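Local coordinates for protein alcohol dehydrogenase (Aeropyrum pernix, PDB 1H2B) that probably oxidises alcohols with NAD+ as a zinc-dependent dehydrogenase, binding the dinucleotide and a zinc ion in the same active-site cleft, at residues V329-V342 / R345-P359. Residues are numbered along the deposited sequence; the frame is centred on the assembly and turned at random.
Sequences VEVDIHKLDEINDV and RLEKGEVLGRAVLIP. With NAJ (nicotinamide-adenine-dinucleotide (acidic form)), chain I.
Asp-332 and Arg-345 carry the main polar contact: both end nitrogens of the guanidinium grip one carboxylate oxygen, NH1 at 2.8 Å and NH2 at 3.0 Å from OD2. That oxygen lies in the guanidinium plane, while the carboxylate stands almost perpendicular to it (88°). NH2 also donates to the backbone O of Glu-350, and Val-351 CG2 sits over one guanidinium face. With a leucine in place of Arg-345, the Asp-332 carboxylate would probably lose its charged mate and the Glu-350 carbonyl a donor. Beside the pair, the His-334 ring is tied through ND1 to Glu-338 OE1; Asp-332 and His-334 bind a third zinc in a structure of this protein, but none is bound here.

At the chain end, Lys-335 NZ reaches the terminal carboxylate of Pro-359, 2.8 Å from O.

Strands 331-335 and 354-358 pair in parallel, with bonds from Arg-354 N to Glu-330 O (2.8 Å) through to Leu-336 N to Ile-358 O.

Apolar packing seats helix 339-347 on the sheet: Val-342 CG1 presses tightly on Ala-355 CB (3.5 Å), and Ile-339 CD1 meets Leu-357 CD1 at 3.7 Å. On the other face, Ile-333 CG2, anti to its own N (CG1 at chi1 -60°), touches Ile-358 CD1.

Together they form a beta-alpha-beta crossover, whose last strand delivers Arg-354 NH1 to the NAD phosphate oxygen O1N (2.7 Å), beside the zinc ligand Cys-54.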
# COMPACT_ATOMS: atom_id res chain seq x y z
N VAL B 329 -7.75 -1.81 -29.30
CA VAL B 329 -7.32 -0.50 -29.76
C VAL B 329 -8.05 -0.17 -31.05
O VAL B 329 -8.22 -1.03 -31.91
CB VAL B 329 -5.78 -0.43 -29.98
CG1 VAL B 329 -5.32 0.99 -30.20
CG2 VAL B 329 -5.04 -0.99 -28.75
N GLU B 330 -8.53 1.06 -31.13
CA GLU B 330 -9.06 1.64 -32.34
C GLU B 330 -7.90 2.07 -33.24
O GLU B 330 -7.14 3.00 -32.91
CB GLU B 330 -9.99 2.81 -31.96
CG GLU B 330 -10.58 3.55 -33.16
CD GLU B 330 -11.61 2.73 -33.92
OE1 GLU B 330 -12.39 1.98 -33.27
OE2 GLU B 330 -11.61 2.83 -35.17
N VAL B 331 -7.73 1.36 -34.36
CA VAL B 331 -6.56 1.59 -35.20
C VAL B 331 -6.91 2.13 -36.58
O VAL B 331 -7.89 1.74 -37.19
CB VAL B 331 -5.61 0.34 -35.28
CG1 VAL B 331 -5.11 -0.05 -33.88
CG2 VAL B 331 -6.31 -0.84 -35.92
N ASP B 332 -6.05 3.02 -37.04
CA ASP B 332 -6.08 3.63 -38.35
C ASP B 332 -4.79 3.18 -39.09
O ASP B 332 -3.70 3.71 -38.86
CB ASP B 332 -6.16 5.14 -38.12
CG ASP B 332 -6.19 5.94 -39.39
OD1 ASP B 332 -6.72 5.44 -40.39
OD2 ASP B 332 -5.64 7.06 -39.48
N ILE B 333 -4.93 2.21 -40.00
CA ILE B 333 -3.77 1.57 -40.63
C ILE B 333 -3.36 2.28 -41.89
O ILE B 333 -4.21 2.56 -42.76
CB ILE B 333 -4.06 0.10 -40.95
CG1 ILE B 333 -4.40 -0.67 -39.67
CG2 ILE B 333 -2.87 -0.55 -41.65
CD1 ILE B 333 -4.99 -2.02 -39.88
N HIS B 334 -2.08 2.59 -41.97
CA HIS B 334 -1.47 3.25 -43.12
C HIS B 334 -0.14 2.61 -43.48
O HIS B 334 0.42 1.83 -42.71
CB HIS B 334 -1.30 4.73 -42.84
CG HIS B 334 -2.61 5.42 -42.65
ND1 HIS B 334 -3.39 5.83 -43.71
CD2 HIS B 334 -3.31 5.71 -41.53
CE1 HIS B 334 -4.51 6.37 -43.25
NE2 HIS B 334 -4.48 6.31 -41.93
N LYS B 335 0.34 2.89 -44.69
CA LYS B 335 1.65 2.39 -45.06
C LYS B 335 2.77 3.23 -44.46
O LYS B 335 2.60 4.43 -44.21
CB LYS B 335 1.82 2.37 -46.61
CG LYS B 335 0.84 1.44 -47.33
CD LYS B 335 0.98 -0.02 -46.93
CE LYS B 335 1.52 -0.91 -48.06
NZ LYS B 335 1.52 -2.38 -47.70
N LEU B 336 3.93 2.60 -44.25
CA LEU B 336 5.10 3.32 -43.74
C LEU B 336 5.34 4.63 -44.49
O LEU B 336 5.63 5.67 -43.89
CB LEU B 336 6.37 2.43 -43.76
CG LEU B 336 7.69 3.10 -43.34
CD1 LEU B 336 7.64 3.64 -41.90
CD2 LEU B 336 8.89 2.17 -43.49
N ASP B 337 5.21 4.61 -45.81
CA ASP B 337 5.60 5.83 -46.52
C ASP B 337 4.56 6.95 -46.44
O ASP B 337 4.81 8.06 -46.92
CB ASP B 337 6.04 5.54 -47.96
CG ASP B 337 4.98 4.90 -48.79
OD1 ASP B 337 3.78 5.13 -48.55
OD2 ASP B 337 5.27 4.13 -49.74
N GLU B 338 3.43 6.68 -45.76
CA GLU B 338 2.47 7.74 -45.42
C GLU B 338 2.79 8.45 -44.11
O GLU B 338 2.01 9.27 -43.65
CB GLU B 338 1.03 7.18 -45.34
CG GLU B 338 0.47 6.55 -46.61
CD GLU B 338 -0.86 5.91 -46.34
OE1 GLU B 338 -1.84 6.65 -46.02
OE2 GLU B 338 -0.95 4.67 -46.43
N ILE B 339 3.92 8.14 -43.49
CA ILE B 339 4.23 8.71 -42.18
C ILE B 339 4.02 10.21 -42.01
O ILE B 339 3.42 10.64 -41.03
CB ILE B 339 5.62 8.26 -41.68
CG1 ILE B 339 5.82 8.69 -40.23
CG2 ILE B 339 6.74 8.79 -42.59
CD1 ILE B 339 6.82 7.79 -39.52
N ASN B 340 4.48 11.01 -42.96
CA ASN B 340 4.34 12.45 -42.80
C ASN B 340 2.92 12.95 -42.93
O ASN B 340 2.53 13.86 -42.16
CB ASN B 340 5.28 13.16 -43.78
CG ASN B 340 6.71 13.02 -43.39
OD1 ASN B 340 7.12 13.35 -42.28
ND2 ASN B 340 7.51 12.55 -44.34
N ASP B 341 2.14 12.38 -43.82
CA ASP B 341 0.70 12.67 -43.87
C ASP B 341 0.02 12.28 -42.55
O ASP B 341 -0.82 13.01 -42.04
CB ASP B 341 0.02 11.96 -45.03
CG ASP B 341 -1.45 12.27 -45.10
OD1 ASP B 341 -1.79 13.46 -45.23
OD2 ASP B 341 -2.35 11.40 -45.03
N VAL B 342 0.42 11.14 -41.98
CA VAL B 342 -0.20 10.73 -40.71
C VAL B 342 0.15 11.68 -39.56
O VAL B 342 -0.72 12.02 -38.75
CB VAL B 342 0.20 9.28 -40.35
CG1 VAL B 342 -0.25 8.92 -38.90
CG2 VAL B 342 -0.41 8.33 -41.34
N ARG B 345 -1.99 14.72 -39.88
CA ARG B 345 -3.34 14.46 -39.38
C ARG B 345 -3.36 14.44 -37.85
O ARG B 345 -4.24 15.02 -37.21
CB ARG B 345 -3.86 13.14 -39.92
CG ARG B 345 -4.09 13.17 -41.46
CD ARG B 345 -4.61 11.89 -42.03
NE ARG B 345 -5.72 11.36 -41.23
CZ ARG B 345 -5.75 10.14 -40.70
NH1 ARG B 345 -4.74 9.28 -40.91
NH2 ARG B 345 -6.79 9.78 -39.97
N LEU B 346 -2.36 13.78 -37.28
CA LEU B 346 -2.30 13.69 -35.81
C LEU B 346 -2.20 15.06 -35.17
O LEU B 346 -2.88 15.34 -34.18
CB LEU B 346 -1.15 12.77 -35.34
CG LEU B 346 -1.15 12.41 -33.84
CD1 LEU B 346 -2.36 11.63 -33.40
CD2 LEU B 346 0.12 11.57 -33.60
N GLU B 347 -1.36 15.94 -35.73
CA GLU B 347 -1.19 17.30 -35.20
C GLU B 347 -2.53 18.03 -35.23
O GLU B 347 -2.81 18.86 -34.34
CB GLU B 347 -0.13 18.05 -36.01
CG GLU B 347 0.08 19.52 -35.67
CD GLU B 347 0.65 19.74 -34.29
OE1 GLU B 347 1.29 18.82 -33.72
OE2 GLU B 347 0.47 20.86 -33.77
N LYS B 348 -3.35 17.71 -36.24
CA LYS B 348 -4.67 18.37 -36.42
C LYS B 348 -5.83 17.72 -35.68
O LYS B 348 -6.98 18.19 -35.75
CB LYS B 348 -5.03 18.52 -37.90
CG LYS B 348 -4.04 19.37 -38.69
CD LYS B 348 -4.33 19.26 -40.18
CE LYS B 348 -5.08 20.48 -40.68
NZ LYS B 348 -6.10 20.14 -41.73
N GLY B 349 -5.55 16.63 -34.96
CA GLY B 349 -6.58 15.98 -34.19
C GLY B 349 -7.49 15.14 -35.06
O GLY B 349 -8.62 14.83 -34.65
N GLU B 350 -6.99 14.71 -36.22
CA GLU B 350 -7.76 13.94 -37.19
C GLU B 350 -7.54 12.44 -37.22
O GLU B 350 -7.95 11.77 -38.18
CB GLU B 350 -7.56 14.50 -38.60
CG GLU B 350 -7.86 15.99 -38.68
CD GLU B 350 -7.77 16.55 -40.08
OE1 GLU B 350 -7.08 15.96 -40.96
OE2 GLU B 350 -8.39 17.62 -40.28
N VAL B 351 -6.88 11.89 -36.20
CA VAL B 351 -6.73 10.44 -36.10
C VAL B 351 -7.67 9.95 -35.01
O VAL B 351 -7.55 10.34 -33.84
CB VAL B 351 -5.26 10.05 -35.77
CG1 VAL B 351 -5.13 8.53 -35.65
CG2 VAL B 351 -4.30 10.59 -36.87
N LEU B 352 -8.62 9.12 -35.41
CA LEU B 352 -9.49 8.47 -34.45
C LEU B 352 -8.76 7.24 -33.86
O LEU B 352 -8.52 6.22 -34.54
CB LEU B 352 -10.83 8.05 -35.08
CG LEU B 352 -11.87 7.55 -34.06
CD1 LEU B 352 -12.51 8.70 -33.33
CD2 LEU B 352 -12.96 6.76 -34.77
N GLY B 353 -8.42 7.34 -32.57
CA GLY B 353 -7.65 6.28 -31.92
C GLY B 353 -6.16 6.42 -32.24
O GLY B 353 -5.59 7.46 -32.03
N ARG B 354 -5.58 5.36 -32.80
CA ARG B 354 -4.14 5.27 -33.03
C ARG B 354 -3.85 4.89 -34.45
O ARG B 354 -4.35 3.88 -34.93
CB ARG B 354 -3.60 4.18 -32.10
CG ARG B 354 -2.10 4.11 -31.99
CD ARG B 354 -1.47 5.41 -31.63
NE ARG B 354 -0.40 5.31 -30.67
CZ ARG B 354 -0.06 6.32 -29.88
NH1 ARG B 354 -0.74 7.47 -29.92
NH2 ARG B 354 0.96 6.17 -29.05
N ALA B 355 -2.97 5.65 -35.08
CA ALA B 355 -2.48 5.30 -36.41
C ALA B 355 -1.37 4.28 -36.26
O ALA B 355 -0.49 4.42 -35.38
CB ALA B 355 -2.01 6.52 -37.12
N VAL B 356 -1.37 3.25 -37.11
CA VAL B 356 -0.32 2.20 -37.07
C VAL B 356 0.16 2.04 -38.52
O VAL B 356 -0.68 1.97 -39.44
CB VAL B 356 -0.90 0.89 -36.57
CG1 VAL B 356 0.12 -0.22 -36.61
CG2 VAL B 356 -1.38 1.05 -35.12
N LEU B 357 1.48 2.05 -38.71
CA LEU B 357 2.13 1.91 -40.04
C LEU B 357 2.55 0.48 -40.28
O LEU B 357 3.05 -0.18 -39.38
CB LEU B 357 3.33 2.84 -40.21
CG LEU B 357 3.02 4.28 -39.82
CD1 LEU B 357 4.27 5.11 -40.06
CD2 LEU B 357 1.77 4.88 -40.53
N ILE B 358 2.34 0.02 -41.51
CA ILE B 358 2.69 -1.34 -41.89
C ILE B 358 3.59 -1.30 -43.10
O ILE B 358 3.56 -0.33 -43.87
CB ILE B 358 1.41 -2.20 -42.16
CG1 ILE B 358 0.57 -1.64 -43.32
CG2 ILE B 358 0.56 -2.37 -40.88
CD1 ILE B 358 -0.63 -2.56 -43.73
N PRO B 359 4.39 -2.34 -43.29
CA PRO B 359 5.16 -2.48 -44.54
C PRO B 359 4.21 -2.67 -45.74
O PRO B 359 3.10 -3.22 -45.59
CB PRO B 359 5.98 -3.73 -44.30
CG PRO B 359 5.20 -4.53 -43.27
CD PRO B 359 4.69 -3.43 -42.33
OXT PRO B 359 4.56 -2.23 -46.86
PA NAJ I . -3.19 12.05 -29.33
O1A NAJ I . -2.84 13.20 -30.24
O2A NAJ I . -3.64 10.72 -29.94
O5B NAJ I . -4.41 12.41 -28.36
C5B NAJ I . -4.56 13.70 -27.75
C4B NAJ I . -6.05 13.82 -27.51
O4B NAJ I . -6.24 15.01 -26.71
C3B NAJ I . -6.88 13.93 -28.78
O3B NAJ I . -8.00 13.04 -28.77
C2B NAJ I . -7.27 15.40 -28.69
O2B NAJ I . -8.48 15.73 -29.41
C1B NAJ I . -7.41 15.66 -27.19
N9A NAJ I . -7.34 17.06 -26.78
C8A NAJ I . -6.61 18.13 -27.33
N7A NAJ I . -6.83 19.25 -26.59
C5A NAJ I . -7.69 18.91 -25.59
C6A NAJ I . -8.26 19.62 -24.56
N6A NAJ I . -8.06 20.93 -24.38
N1A NAJ I . -9.05 18.95 -23.66
C2A NAJ I . -9.35 17.60 -23.80
N3A NAJ I . -8.80 16.92 -24.83
C4A NAJ I . -8.00 17.57 -25.71
O3 NAJ I . -1.93 11.85 -28.38
PN NAJ I . -1.36 10.49 -27.72
O1N NAJ I . -0.42 9.85 -28.64
O2N NAJ I . -2.47 9.72 -27.14
O5D NAJ I . -0.42 11.14 -26.59
C5D NAJ I . -1.06 11.83 -25.51
C4D NAJ I . -0.01 12.59 -24.72
O4D NAJ I . 0.75 11.63 -23.96
C3D NAJ I . 1.01 13.33 -25.58
O3D NAJ I . 1.49 14.46 -24.83
C2D NAJ I . 2.14 12.30 -25.72
O2D NAJ I . 3.39 12.83 -26.05
C1D NAJ I . 2.12 11.74 -24.29
N1N NAJ I . 2.78 10.47 -24.02
C2N NAJ I . 3.23 10.28 -22.75
C3N NAJ I . 3.81 9.08 -22.39
C7N NAJ I . 4.35 8.90 -21.01
O7N NAJ I . 4.97 7.73 -20.79
N7N NAJ I . 4.19 9.76 -20.00
C4N NAJ I . 3.94 7.99 -23.32
C5N NAJ I . 3.30 8.20 -24.58
C6N NAJ I . 2.77 9.42 -24.92
O HOH W 1 -9.63 4.63 -36.38
O HOH W 2 -3.35 9.35 -43.65